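Local coordinates for hypothetical protein (Aquifex aeolicus, PDB 2HEK) that is of unknown function but binds zinc and GDP and, as a member of the HD-domain family, may act as a dGTPase, at residues S6-G11 and A170-V175; G57-T62 and L76-G81; L286-N291 and L351-V356. All coordinates share one frame; numbering follows the deposited sequence.

Interaction 1. Residues S6-G11 and A170-V175; sequences SDPLYG and AYFCGV
L9 and Y171 form the closest backbone pair, yet their CA atoms stand 7.6 Å apart, so the tip of one element meets the end of another through side chains and with no hydrogen bond across. The first element is the turn of the beta hairpin made by strands 2-7 and 11-16; the second is the last part of helix 160-173, which carries the zinc ligand D161 near its start. A classic beta bulge shapes the hairpin: Y10 and G11 both face D7, and both of their backbone N atoms donate to D7 O. An Asx turn is built into the same loop, with L9 N bonded to D7 OD1 at 3.0 Å and coming from above the carboxylate plane, while D7 OD2 forms a salt bridge with R168. This folding presents P8 and L9 to the helix. The tyrosine ring is swung out to meet them because Y171 CG lies opposite its backbone N (chi1 -175°). L9 CD1 sits over one face of that ring, 4.1 Å from its centroid, in a CH-pi contact. The same methyl reaches F172 CE1 at 4.2 Å, so it is shared between two rings. The contact also lies at a subunit interface: Y171 stacks on Y171 of the second subunit, and its OH is hydrogen-bonded to Y171 O there. Toward this phenol end P8 crosses the tyrosine side chain at about a right angle, its CB 3.5 Å from Y171 CZ and its CG 3.8 Å from Y171 CE2.

Interaction 2. Residues G57-T62 and L76-G81; sequences GVYHIT and LVKLAG
V58 O is gripped twice from within its own helix, by T62 N in the regular helical bond and by T62 OG1 at 2.7 Å, the hydroxyl arriving from above the carbonyl plane. T62 OG1 is also hydrogen-bonded to S160 OG of helix 160-173. With the hydroxyl folded back beside the backbone N (chi1 -58°), the methyl of T62 is aimed at helix 74-82, where CG2 lies 3.6 Å from V77 O and 3.9 Å from V77 CG1. One turn on, the lack of a side chain at G81 is consistent with the close approach of the helices; a CB there would clash with T62 OG1 and crowd V58 CG1, which instead rests 3.6 Å from G81 O. On the flank the aliphatic part of K78 crosses the Y59 side chain at a slant, CE 3.4 Å from Y59 CZ. A bend at chi3 (53°) turns its ammonium group toward Y59 OH, where any bond is weak and doubtful; the firm partner of K78 NZ is E63, in a salt bridge. L79 CD2 meets the edge of the same ring. The segment axes approach to 7.9 Å and run nearly antiparallel, at 153°. Such a close pair belongs to the all-helical core of the HD domain, and here it backs the metal site: V58 packs on D161, a zinc ligand, and lies beside H54, another ligand carried by its own helix.

Interaction 3. Residues L286-N291 and L351-V356; sequences LLSTEN and LYRIYV
Two torsions bring S288 and R353 together: the serine places OG opposite its backbone N (chi1 170°), and the arginine chain bends at chi2 (77°). Their strands, 284-289 and 349-356, are neighbours in a three-stranded antiparallel sheet, with S288 and R353 a non-hydrogen-bonded pair between the hydrogen-bonded pairs L287 with I354 and T289 with Y352. R353 NE donates to S288 OG at 2.9 Å and 160°, the oxygen lying in the guanidinium plane. NH2 gives a bond to a water that also touches S288 OG weakly, NH1 reaches F222 O, and L351 CD1 lies over one face of the group, 3.8 Å above its plane and offset toward the rim. A leucine in place of R353 would take away all these donors, which would probably leave F222 O and S288 OG each short of a partner and open a gap beside L351. On the other side of the sheet L287 CD2 meets I354 CD1 at 3.9 Å, with F295 and L302 of helix 292-305 packed against I354. The Y352 ring takes E290 O at its edge, 3.6 Å from CE1, and its OH is bonded to E317. N291 N closes an ST turn on T289 OG1. At the far end a classic beta bulge makes I354 O accept twice: from L286 N at 2.7 Å, tilted out of the carbonyl plane, and from L287 N at 3.2 Å, in that plane on a lone pair.

Interactions 1 and 2 are neighbours, their centres 18 Å apart, and Y10 joins them: its CG packs 3.4 Å from H60 CD2, while its OH reaches I61 CG1. Both lie close to the zinc site, since the V58 side chain of interaction 2 lies about 5 Å from the metal and the L9 side chain of interaction 1 about 7 Å from that of H54. Interaction 3 stands apart, its centre 32 Å from that of interaction 1 and 39 Å from that of interaction 2. It lies near a second GDP, about 8 Å from the Y355 side chain, whereas another GDP lies about 11 Å from the P8 side chain of interaction 1. The GDP site near interaction 3 thus lies far from the zinc site.

Interaction 1. Residues S6-G11 and A170-V175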
ATOM      1  N   SER A   6     -16.597   9.100   2.717  1.00 28.76           N
ATOM      2  CA  SER A   6     -15.193   8.655   2.706  1.00 30.05           C
ATOM      3  C   SER A   6     -15.055   7.478   3.619  1.00 26.79           C
ATOM      4  O   SER A   6     -15.567   7.509   4.749  1.00 26.94           O
ATOM      5  CB  SER A   6     -14.207   9.727   3.238  1.00 33.20           C
ATOM      6  OG  SER A   6     -14.152  10.821   2.362  1.00 41.59           O
ATOM      7  N   ASP A   7     -14.326   6.468   3.153  1.00 25.83           N
ATOM      8  CA  ASP A   7     -14.032   5.288   3.980  1.00 25.85           C
ATOM      9  C   ASP A   7     -12.649   4.871   3.569  1.00 25.19           C
ATOM     10  O   ASP A   7     -12.462   4.441   2.425  1.00 24.79           O
ATOM     11  CB  ASP A   7     -15.046   4.150   3.707  1.00 27.59           C
ATOM     12  CG  ASP A   7     -14.876   2.946   4.669  1.00 33.43           C
ATOM     13  OD1 ASP A   7     -13.771   2.756   5.233  1.00 31.49           O
ATOM     14  OD2 ASP A   7     -15.859   2.158   4.853  1.00 32.81           O
ATOM     15  N   PRO A   8     -11.663   4.973   4.489  1.00 24.43           N
ATOM     16  CA  PRO A   8     -10.270   4.645   4.111  1.00 23.78           C
ATOM     17  C   PRO A   8     -10.099   3.189   3.669  1.00 26.59           C
ATOM     18  O   PRO A   8      -9.115   2.878   2.985  1.00 28.05           O
ATOM     19  CB  PRO A   8      -9.481   4.896   5.408  1.00 22.84           C
ATOM     20  CG  PRO A   8     -10.512   4.815   6.520  1.00 26.23           C
ATOM     21  CD  PRO A   8     -11.767   5.389   5.901  1.00 23.85           C
ATOM     22  N   LEU A   9     -11.056   2.298   3.998  1.00 21.56           N
ATOM     23  CA  LEU A   9     -10.954   0.925   3.523  1.00 28.56           C
ATOM     24  C   LEU A   9     -11.298   0.815   2.036  1.00 30.97           C
ATOM     25  O   LEU A   9     -10.788  -0.053   1.352  1.00 34.31           O
ATOM     26  CB  LEU A   9     -11.873  -0.016   4.324  1.00 26.23           C
ATOM     27  CG  LEU A   9     -11.247  -0.638   5.576  1.00 31.37           C
ATOM     28  CD1 LEU A   9     -10.812   0.411   6.646  1.00 28.60           C
ATOM     29  CD2 LEU A   9     -12.289  -1.561   6.070  1.00 32.59           C
ATOM     30  N   TYR A  10     -12.175   1.672   1.536  1.00 25.14           N
ATOM     31  CA  TYR A  10     -12.777   1.428   0.209  1.00 30.66           C
ATOM     32  C   TYR A  10     -12.659   2.610  -0.716  1.00 31.84           C
ATOM     33  O   TYR A  10     -12.995   2.495  -1.879  1.00 37.68           O
ATOM     34  CB  TYR A  10     -14.284   1.103   0.365  1.00 28.15           C
ATOM     35  CG  TYR A  10     -14.493  -0.103   1.245  1.00 27.38           C
ATOM     36  CD1 TYR A  10     -15.262  -0.006   2.409  1.00 26.00           C
ATOM     37  CD2 TYR A  10     -13.875  -1.329   0.946  1.00 27.21           C
ATOM     38  CE1 TYR A  10     -15.436  -1.108   3.249  1.00 26.68           C
ATOM     39  CE2 TYR A  10     -14.038  -2.440   1.800  1.00 28.25           C
ATOM     40  CZ  TYR A  10     -14.830  -2.318   2.916  1.00 27.14           C
ATOM     41  OH  TYR A  10     -15.013  -3.389   3.738  1.00 27.34           O
ATOM     42  N   GLY A  11     -12.216   3.749  -0.198  1.00 29.71           N
ATOM     43  CA  GLY A  11     -12.253   5.007  -0.965  1.00 29.75           C
ATOM     44  C   GLY A  11     -13.528   5.764  -0.595  1.00 29.66           C
ATOM     45  O   GLY A  11     -13.523   6.640   0.283  1.00 31.33           O
ATOM     46  N   ALA A 170      -8.059  -4.818  11.140  1.00 20.44           N
ATOM     47  CA  ALA A 170      -6.621  -4.876  10.796  1.00 22.99           C
ATOM     48  C   ALA A 170      -6.127  -3.468  10.497  1.00 22.28           C
ATOM     49  O   ALA A 170      -5.061  -3.091  10.914  1.00 25.03           O
ATOM     50  CB  ALA A 170      -6.392  -5.745   9.591  1.00 19.35           C
ATOM     51  N   TYR A 171      -6.917  -2.699   9.752  1.00 27.13           N
ATOM     52  CA  TYR A 171      -6.532  -1.361   9.303  1.00 24.51           C
ATOM     53  C   TYR A 171      -6.336  -0.438  10.502  1.00 22.98           C
ATOM     54  O   TYR A 171      -5.375   0.322  10.556  1.00 22.55           O
ATOM     55  CB  TYR A 171      -7.639  -0.791   8.382  1.00 23.46           C
ATOM     56  CG  TYR A 171      -7.296   0.540   7.750  1.00 19.09           C
ATOM     57  CD1 TYR A 171      -6.580   0.587   6.542  1.00 25.03           C
ATOM     58  CD2 TYR A 171      -7.725   1.763   8.343  1.00 21.92           C
ATOM     59  CE1 TYR A 171      -6.245   1.824   5.941  1.00 21.75           C
ATOM     60  CE2 TYR A 171      -7.458   2.999   7.727  1.00 22.35           C
ATOM     61  CZ  TYR A 171      -6.696   2.999   6.514  1.00 21.60           C
ATOM     62  OH  TYR A 171      -6.346   4.185   5.897  1.00 22.94           O
ATOM     63  N   PHE A 172      -7.244  -0.486  11.466  1.00 22.07           N
ATOM     64  CA  PHE A 172      -7.162   0.435  12.609  1.00 24.81           C
ATOM     65  C   PHE A 172      -6.265  -0.093  13.721  1.00 24.27           C
ATOM     66  O   PHE A 172      -5.605   0.690  14.388  1.00 27.73           O
ATOM     67  CB  PHE A 172      -8.552   0.736  13.206  1.00 26.73           C
ATOM     68  CG  PHE A 172      -9.378   1.680  12.366  1.00 31.38           C
ATOM     69  CD1 PHE A 172     -10.059   1.227  11.240  1.00 22.49           C
ATOM     70  CD2 PHE A 172      -9.499   3.015  12.716  1.00 38.38           C
ATOM     71  CE1 PHE A 172     -10.816   2.088  10.449  1.00 27.63           C
ATOM     72  CE2 PHE A 172     -10.288   3.903  11.905  1.00 40.55           C
ATOM     73  CZ  PHE A 172     -10.914   3.413  10.758  1.00 32.34           C
ATOM     74  N   CYS A 173      -6.277  -1.395  13.987  1.00 25.46           N
ATOM     75  CA  CYS A 173      -5.344  -1.922  15.026  1.00 25.97           C
ATOM     76  C   CYS A 173      -3.902  -1.815  14.599  1.00 27.65           C
ATOM     77  O   CYS A 173      -3.040  -1.601  15.450  1.00 29.84           O
ATOM     78  CB  CYS A 173      -5.639  -3.368  15.434  1.00 23.76           C
ATOM     79  SG  CYS A 173      -7.222  -3.522  16.268  1.00 28.20           S
ATOM     80  N   GLY A 174      -3.660  -1.940  13.290  1.00 27.50           N
ATOM     81  CA  GLY A 174      -2.299  -1.931  12.708  1.00 25.82           C
ATOM     82  C   GLY A 174      -1.740  -3.349  12.578  1.00 32.28           C
ATOM     83  O   GLY A 174      -0.600  -3.578  12.916  1.00 35.83           O
ATOM     84  N   VAL A 175      -2.526  -4.298  12.057  1.00 31.26           N
ATOM     85  CA  VAL A 175      -2.090  -5.678  11.948  1.00 32.15           C
ATOM     86  C   VAL A 175      -1.635  -5.939  10.517  1.00 37.29           C
ATOM     87  O   VAL A 175      -2.424  -6.177   9.635  1.00 40.89           O
ATOM     88  CB  VAL A 175      -3.177  -6.674  12.455  1.00 33.11           C
ATOM     89  CG1 VAL A 175      -2.690  -8.141  12.349  1.00 32.98           C
ATOM     90  CG2 VAL A 175      -3.504  -6.360  13.897  1.00 31.79           C
TER

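Interaction 2. Residues G57-T62 and L76-G81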
ATOM      1  N   GLY A  57     -19.666  -0.072   5.856  1.00 23.98           N
ATOM      2  CA  GLY A  57     -18.772  -1.008   5.160  1.00 23.52           C
ATOM      3  C   GLY A  57     -19.473  -2.309   4.822  1.00 24.74           C
ATOM      4  O   GLY A  57     -19.307  -2.848   3.725  1.00 25.39           O
ATOM      5  N   VAL A  58     -20.269  -2.831   5.755  1.00 25.67           N
ATOM      6  CA  VAL A  58     -21.066  -4.061   5.453  1.00 24.26           C
ATOM      7  C   VAL A  58     -22.048  -3.834   4.276  1.00 24.76           C
ATOM      8  O   VAL A  58     -22.133  -4.643   3.330  1.00 26.99           O
ATOM      9  CB  VAL A  58     -21.795  -4.581   6.700  1.00 21.80           C
ATOM     10  CG1 VAL A  58     -22.643  -5.823   6.340  1.00 24.47           C
ATOM     11  CG2 VAL A  58     -20.788  -4.961   7.800  1.00 20.48           C
ATOM     12  N   TYR A  59     -22.774  -2.716   4.328  1.00 24.51           N
ATOM     13  CA  TYR A  59     -23.623  -2.291   3.215  1.00 25.96           C
ATOM     14  C   TYR A  59     -22.821  -2.280   1.894  1.00 25.89           C
ATOM     15  O   TYR A  59     -23.272  -2.808   0.904  1.00 29.00           O
ATOM     16  CB  TYR A  59     -24.187  -0.914   3.504  1.00 24.91           C
ATOM     17  CG  TYR A  59     -24.930  -0.224   2.374  1.00 29.26           C
ATOM     18  CD1 TYR A  59     -24.247   0.533   1.397  1.00 29.97           C
ATOM     19  CD2 TYR A  59     -26.337  -0.277   2.317  1.00 26.81           C
ATOM     20  CE1 TYR A  59     -24.968   1.190   0.338  1.00 32.48           C
ATOM     21  CE2 TYR A  59     -27.054   0.380   1.298  1.00 29.71           C
ATOM     22  CZ  TYR A  59     -26.371   1.112   0.319  1.00 31.03           C
ATOM     23  OH  TYR A  59     -27.110   1.737  -0.677  1.00 31.98           O
ATOM     24  N   HIS A  60     -21.636  -1.682   1.886  1.00 25.72           N
ATOM     25  CA  HIS A  60     -20.813  -1.594   0.670  1.00 23.07           C
ATOM     26  C   HIS A  60     -20.306  -2.965   0.187  1.00 25.03           C
ATOM     27  O   HIS A  60     -20.374  -3.294  -1.025  1.00 28.07           O
ATOM     28  CB  HIS A  60     -19.619  -0.665   0.975  1.00 26.06           C
ATOM     29  CG  HIS A  60     -18.607  -0.624  -0.117  1.00 27.76           C
ATOM     30  ND1 HIS A  60     -18.809   0.071  -1.287  1.00 29.71           N
ATOM     31  CD2 HIS A  60     -17.385  -1.202  -0.225  1.00 29.52           C
ATOM     32  CE1 HIS A  60     -17.752  -0.080  -2.073  1.00 31.91           C
ATOM     33  NE2 HIS A  60     -16.873  -0.841  -1.446  1.00 29.92           N
ATOM     34  N   ILE A  61     -19.808  -3.797   1.105  1.00 21.81           N
ATOM     35  CA  ILE A  61     -19.371  -5.144   0.711  1.00 24.85           C
ATOM     36  C   ILE A  61     -20.550  -6.028   0.253  1.00 27.06           C
ATOM     37  O   ILE A  61     -20.419  -6.788  -0.712  1.00 27.74           O
ATOM     38  CB  ILE A  61     -18.554  -5.859   1.838  1.00 23.99           C
ATOM     39  CG1 ILE A  61     -17.235  -5.124   2.024  1.00 26.48           C
ATOM     40  CG2 ILE A  61     -18.237  -7.356   1.462  1.00 26.98           C
ATOM     41  CD1 ILE A  61     -16.287  -5.230   0.794  1.00 30.94           C
ATOM     42  N   THR A  62     -21.701  -5.899   0.922  1.00 25.34           N
ATOM     43  CA  THR A  62     -22.906  -6.610   0.488  1.00 26.89           C
ATOM     44  C   THR A  62     -23.255  -6.234  -0.949  1.00 28.89           C
ATOM     45  O   THR A  62     -23.565  -7.120  -1.738  1.00 29.87           O
ATOM     46  CB  THR A  62     -24.108  -6.317   1.412  1.00 26.93           C
ATOM     47  OG1 THR A  62     -23.750  -6.693   2.758  1.00 26.59           O
ATOM     48  CG2 THR A  62     -25.330  -7.137   0.973  1.00 26.35           C
ATOM     49  N   LEU A  76     -32.556  -5.294  -0.857  1.00 31.41           N
ATOM     50  CA  LEU A  76     -33.063  -5.770   0.426  1.00 32.71           C
ATOM     51  C   LEU A  76     -31.920  -6.351   1.256  1.00 30.66           C
ATOM     52  O   LEU A  76     -31.858  -6.131   2.462  1.00 31.27           O
ATOM     53  CB  LEU A  76     -34.160  -6.831   0.221  1.00 34.88           C
ATOM     54  CG  LEU A  76     -34.694  -7.394   1.528  1.00 39.33           C
ATOM     55  CD1 LEU A  76     -35.543  -6.320   2.226  1.00 38.28           C
ATOM     56  CD2 LEU A  76     -35.498  -8.655   1.274  1.00 44.01           C
ATOM     57  N   VAL A  77     -31.038  -7.127   0.610  1.00 28.70           N
ATOM     58  CA  VAL A  77     -29.928  -7.745   1.337  1.00 28.56           C
ATOM     59  C   VAL A  77     -28.934  -6.650   1.755  1.00 27.11           C
ATOM     60  O   VAL A  77     -28.363  -6.746   2.827  1.00 28.57           O
ATOM     61  CB  VAL A  77     -29.270  -8.921   0.562  1.00 29.32           C
ATOM     62  CG1 VAL A  77     -28.575  -8.451  -0.662  1.00 35.42           C
ATOM     63  CG2 VAL A  77     -28.233  -9.669   1.440  1.00 30.78           C
ATOM     64  N   LYS A  78     -28.773  -5.599   0.942  1.00 26.04           N
ATOM     65  CA  LYS A  78     -27.878  -4.490   1.297  1.00 29.56           C
ATOM     66  C   LYS A  78     -28.403  -3.836   2.549  1.00 30.08           C
ATOM     67  O   LYS A  78     -27.632  -3.521   3.486  1.00 29.98           O
ATOM     68  CB  LYS A  78     -27.772  -3.437   0.185  1.00 28.47           C
ATOM     69  CG  LYS A  78     -26.841  -3.856  -0.988  1.00 31.06           C
ATOM     70  CD  LYS A  78     -27.080  -2.961  -2.207  1.00 31.99           C
ATOM     71  CE  LYS A  78     -26.978  -1.438  -1.863  1.00 35.02           C
ATOM     72  NZ  LYS A  78     -27.295  -0.582  -3.087  1.00 37.27           N
ATOM     73  N   LEU A  79     -29.716  -3.632   2.599  1.00 28.39           N
ATOM     74  CA  LEU A  79     -30.256  -3.017   3.817  1.00 29.42           C
ATOM     75  C   LEU A  79     -30.158  -3.964   4.994  1.00 28.09           C
ATOM     76  O   LEU A  79     -29.921  -3.519   6.107  1.00 28.31           O
ATOM     77  CB  LEU A  79     -31.699  -2.475   3.612  1.00 29.90           C
ATOM     78  CG  LEU A  79     -31.855  -1.358   2.561  1.00 33.53           C
ATOM     79  CD1 LEU A  79     -33.339  -0.869   2.401  1.00 31.78           C
ATOM     80  CD2 LEU A  79     -30.919  -0.170   2.854  1.00 34.43           C
ATOM     81  N   ALA A  80     -30.342  -5.277   4.778  1.00 27.90           N
ATOM     82  CA  ALA A  80     -30.146  -6.226   5.875  1.00 27.69           C
ATOM     83  C   ALA A  80     -28.705  -6.114   6.411  1.00 29.32           C
ATOM     84  O   ALA A  80     -28.476  -6.201   7.628  1.00 30.27           O
ATOM     85  CB  ALA A  80     -30.440  -7.677   5.392  1.00 28.68           C
ATOM     86  N   GLY A  81     -27.738  -5.943   5.494  1.00 29.07           N
ATOM     87  CA  GLY A  81     -26.317  -5.739   5.882  1.00 25.60           C
ATOM     88  C   GLY A  81     -26.183  -4.452   6.689  1.00 26.19           C
ATOM     89  O   GLY A  81     -25.615  -4.447   7.782  1.00 25.81           O
TER

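Interaction 3. Residues L286-N291 and L351-V356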
ATOM      1  N   LEU A 286      -0.488 -14.735  34.547  1.00 41.90           N
ATOM      2  CA  LEU A 286       0.482 -15.625  35.207  1.00 45.43           C
ATOM      3  C   LEU A 286       0.919 -16.739  34.249  1.00 46.09           C
ATOM      4  O   LEU A 286       2.096 -17.056  34.143  1.00 48.94           O
ATOM      5  CB  LEU A 286      -0.138 -16.213  36.482  1.00 42.94           C
ATOM      6  CG  LEU A 286       0.687 -17.189  37.346  1.00 46.97           C
ATOM      7  CD1 LEU A 286       1.970 -16.538  37.856  1.00 43.96           C
ATOM      8  CD2 LEU A 286      -0.185 -17.653  38.490  1.00 45.81           C
ATOM      9  N   LEU A 287      -0.047 -17.316  33.543  1.00 46.14           N
ATOM     10  CA  LEU A 287       0.208 -18.401  32.622  1.00 44.82           C
ATOM     11  C   LEU A 287      -0.580 -18.184  31.335  1.00 41.76           C
ATOM     12  O   LEU A 287      -1.778 -17.894  31.374  1.00 40.60           O
ATOM     13  CB  LEU A 287      -0.232 -19.733  33.247  1.00 45.79           C
ATOM     14  CG  LEU A 287      -0.066 -20.998  32.396  1.00 48.00           C
ATOM     15  CD1 LEU A 287       1.403 -21.278  32.173  1.00 48.66           C
ATOM     16  CD2 LEU A 287      -0.786 -22.217  33.012  1.00 47.85           C
ATOM     17  N   SER A 288       0.065 -18.423  30.199  1.00 36.96           N
ATOM     18  CA  SER A 288      -0.615 -18.422  28.915  1.00 37.75           C
ATOM     19  C   SER A 288      -0.056 -19.624  28.225  1.00 38.29           C
ATOM     20  O   SER A 288       1.144 -19.690  27.955  1.00 42.25           O
ATOM     21  CB  SER A 288      -0.355 -17.154  28.096  1.00 37.24           C
ATOM     22  OG  SER A 288      -0.845 -17.288  26.769  1.00 39.30           O
ATOM     23  N   THR A 289      -0.887 -20.628  27.965  1.00 38.02           N
ATOM     24  CA  THR A 289      -0.354 -21.813  27.364  1.00 39.44           C
ATOM     25  C   THR A 289      -1.315 -22.510  26.410  1.00 39.02           C
ATOM     26  O   THR A 289      -2.530 -22.286  26.457  1.00 40.83           O
ATOM     27  CB  THR A 289       0.043 -22.819  28.454  1.00 39.07           C
ATOM     28  OG1 THR A 289       0.672 -23.951  27.854  1.00 41.68           O
ATOM     29  CG2 THR A 289      -1.189 -23.257  29.241  1.00 35.20           C
ATOM     30  N   GLU A 290      -0.749 -23.386  25.578  1.00 38.64           N
ATOM     31  CA  GLU A 290      -1.542 -24.153  24.636  1.00 41.70           C
ATOM     32  C   GLU A 290      -1.824 -25.552  25.188  1.00 43.42           C
ATOM     33  O   GLU A 290      -2.462 -26.360  24.523  1.00 48.07           O
ATOM     34  CB  GLU A 290      -0.814 -24.281  23.298  1.00 47.65           C
ATOM     35  CG  GLU A 290      -0.864 -22.973  22.555  1.00 54.72           C
ATOM     36  CD  GLU A 290       0.096 -22.937  21.393  1.00 60.02           C
ATOM     37  OE1 GLU A 290      -0.046 -23.739  20.451  1.00 60.81           O
ATOM     38  OE2 GLU A 290       1.005 -22.079  21.422  1.00 63.10           O
ATOM     39  N   ASN A 291      -1.324 -25.845  26.400  1.00 42.89           N
ATOM     40  CA  ASN A 291      -1.333 -27.193  26.960  1.00 40.38           C
ATOM     41  C   ASN A 291      -2.368 -27.256  28.045  1.00 38.34           C
ATOM     42  O   ASN A 291      -2.163 -26.667  29.106  1.00 37.94           O
ATOM     43  CB  ASN A 291       0.076 -27.472  27.495  1.00 42.79           C
ATOM     44  CG  ASN A 291       0.191 -28.783  28.274  1.00 45.07           C
ATOM     45  OD1 ASN A 291      -0.762 -29.286  28.864  1.00 43.63           O
ATOM     46  ND2 ASN A 291       1.388 -29.327  28.279  1.00 47.08           N
ATOM     47  N   LEU A 351      -5.971 -21.717  23.574  1.00 36.34           N
ATOM     48  CA  LEU A 351      -5.156 -20.952  24.496  1.00 35.36           C
ATOM     49  C   LEU A 351      -5.805 -20.967  25.856  1.00 36.02           C
ATOM     50  O   LEU A 351      -7.033 -20.790  25.968  1.00 34.40           O
ATOM     51  CB  LEU A 351      -4.990 -19.488  24.012  1.00 38.71           C
ATOM     52  CG  LEU A 351      -4.136 -19.214  22.755  1.00 41.65           C
ATOM     53  CD1 LEU A 351      -4.553 -17.876  22.113  1.00 44.80           C
ATOM     54  CD2 LEU A 351      -2.651 -19.187  23.078  1.00 44.34           C
ATOM     55  N   TYR A 352      -4.989 -21.144  26.891  1.00 33.78           N
ATOM     56  CA  TYR A 352      -5.519 -21.168  28.262  1.00 36.74           C
ATOM     57  C   TYR A 352      -4.745 -20.162  29.046  1.00 34.52           C
ATOM     58  O   TYR A 352      -3.533 -20.153  29.012  1.00 37.98           O
ATOM     59  CB  TYR A 352      -5.382 -22.585  28.883  1.00 42.32           C
ATOM     60  CG  TYR A 352      -5.872 -23.619  27.919  1.00 38.82           C
ATOM     61  CD1 TYR A 352      -4.979 -24.294  27.098  1.00 39.75           C
ATOM     62  CD2 TYR A 352      -7.232 -23.846  27.763  1.00 38.59           C
ATOM     63  CE1 TYR A 352      -5.436 -25.219  26.172  1.00 39.57           C
ATOM     64  CE2 TYR A 352      -7.693 -24.727  26.824  1.00 40.95           C
ATOM     65  CZ  TYR A 352      -6.778 -25.426  26.055  1.00 38.78           C
ATOM     66  OH  TYR A 352      -7.235 -26.307  25.121  1.00 44.13           O
ATOM     67  N   ARG A 353      -5.448 -19.271  29.722  1.00 34.36           N
ATOM     68  CA  ARG A 353      -4.767 -18.212  30.437  1.00 34.82           C
ATOM     69  C   ARG A 353      -5.146 -18.226  31.901  1.00 35.09           C
ATOM     70  O   ARG A 353      -6.295 -18.484  32.238  1.00 35.39           O
ATOM     71  CB  ARG A 353      -5.087 -16.820  29.834  1.00 31.01           C
ATOM     72  CG  ARG A 353      -4.107 -16.420  28.719  1.00 33.93           C
ATOM     73  CD  ARG A 353      -4.402 -17.129  27.423  1.00 32.41           C
ATOM     74  NE  ARG A 353      -3.594 -16.538  26.338  1.00 35.13           N
ATOM     75  CZ  ARG A 353      -4.049 -15.647  25.451  1.00 34.24           C
ATOM     76  NH1 ARG A 353      -5.332 -15.249  25.475  1.00 30.57           N
ATOM     77  NH2 ARG A 353      -3.215 -15.178  24.509  1.00 31.75           N
ATOM     78  N   ILE A 354      -4.186 -17.909  32.752  1.00 36.54           N
ATOM     79  CA  ILE A 354      -4.498 -17.663  34.179  1.00 37.56           C
ATOM     80  C   ILE A 354      -4.008 -16.269  34.523  1.00 32.76           C
ATOM     81  O   ILE A 354      -2.870 -15.902  34.226  1.00 37.33           O
ATOM     82  CB  ILE A 354      -3.847 -18.707  35.148  1.00 38.26           C
ATOM     83  CG1 ILE A 354      -4.311 -20.124  34.806  1.00 40.64           C
ATOM     84  CG2 ILE A 354      -4.214 -18.403  36.617  1.00 36.36           C
ATOM     85  CD1 ILE A 354      -3.561 -21.240  35.584  1.00 39.89           C
ATOM     86  N   TYR A 355      -4.879 -15.496  35.139  1.00 33.19           N
ATOM     87  CA  TYR A 355      -4.559 -14.130  35.520  1.00 36.66           C
ATOM     88  C   TYR A 355      -4.674 -14.005  37.037  1.00 39.35           C
ATOM     89  O   TYR A 355      -5.589 -14.586  37.624  1.00 39.82           O
ATOM     90  CB  TYR A 355      -5.617 -13.196  34.929  1.00 34.90           C
ATOM     91  CG  TYR A 355      -5.687 -13.203  33.406  1.00 34.10           C
ATOM     92  CD1 TYR A 355      -6.637 -13.962  32.750  1.00 34.05           C
ATOM     93  CD2 TYR A 355      -4.799 -12.426  32.636  1.00 34.60           C
ATOM     94  CE1 TYR A 355      -6.740 -13.961  31.331  1.00 34.27           C
ATOM     95  CE2 TYR A 355      -4.895 -12.408  31.225  1.00 34.08           C
ATOM     96  CZ  TYR A 355      -5.862 -13.189  30.592  1.00 33.78           C
ATOM     97  OH  TYR A 355      -5.986 -13.209  29.215  1.00 33.32           O
ATOM     98  N   VAL A 356      -3.803 -13.202  37.643  1.00 41.77           N
ATOM     99  CA  VAL A 356      -3.876 -12.945  39.087  1.00 45.83           C
ATOM    100  C   VAL A 356      -3.806 -11.462  39.447  1.00 47.36           C
ATOM    101  O   VAL A 356      -3.124 -10.682  38.782  1.00 48.03           O
ATOM    102  CB  VAL A 356      -2.763 -13.698  39.865  1.00 46.87           C
ATOM    103  CG1 VAL A 356      -2.897 -15.176  39.663  1.00 49.61           C
ATOM    104  CG2 VAL A 356      -1.402 -13.256  39.404  1.00 47.70           C
TER
HETATM  105  O   HOH W   1      -0.240 -15.674  23.953  1.00 56.71           O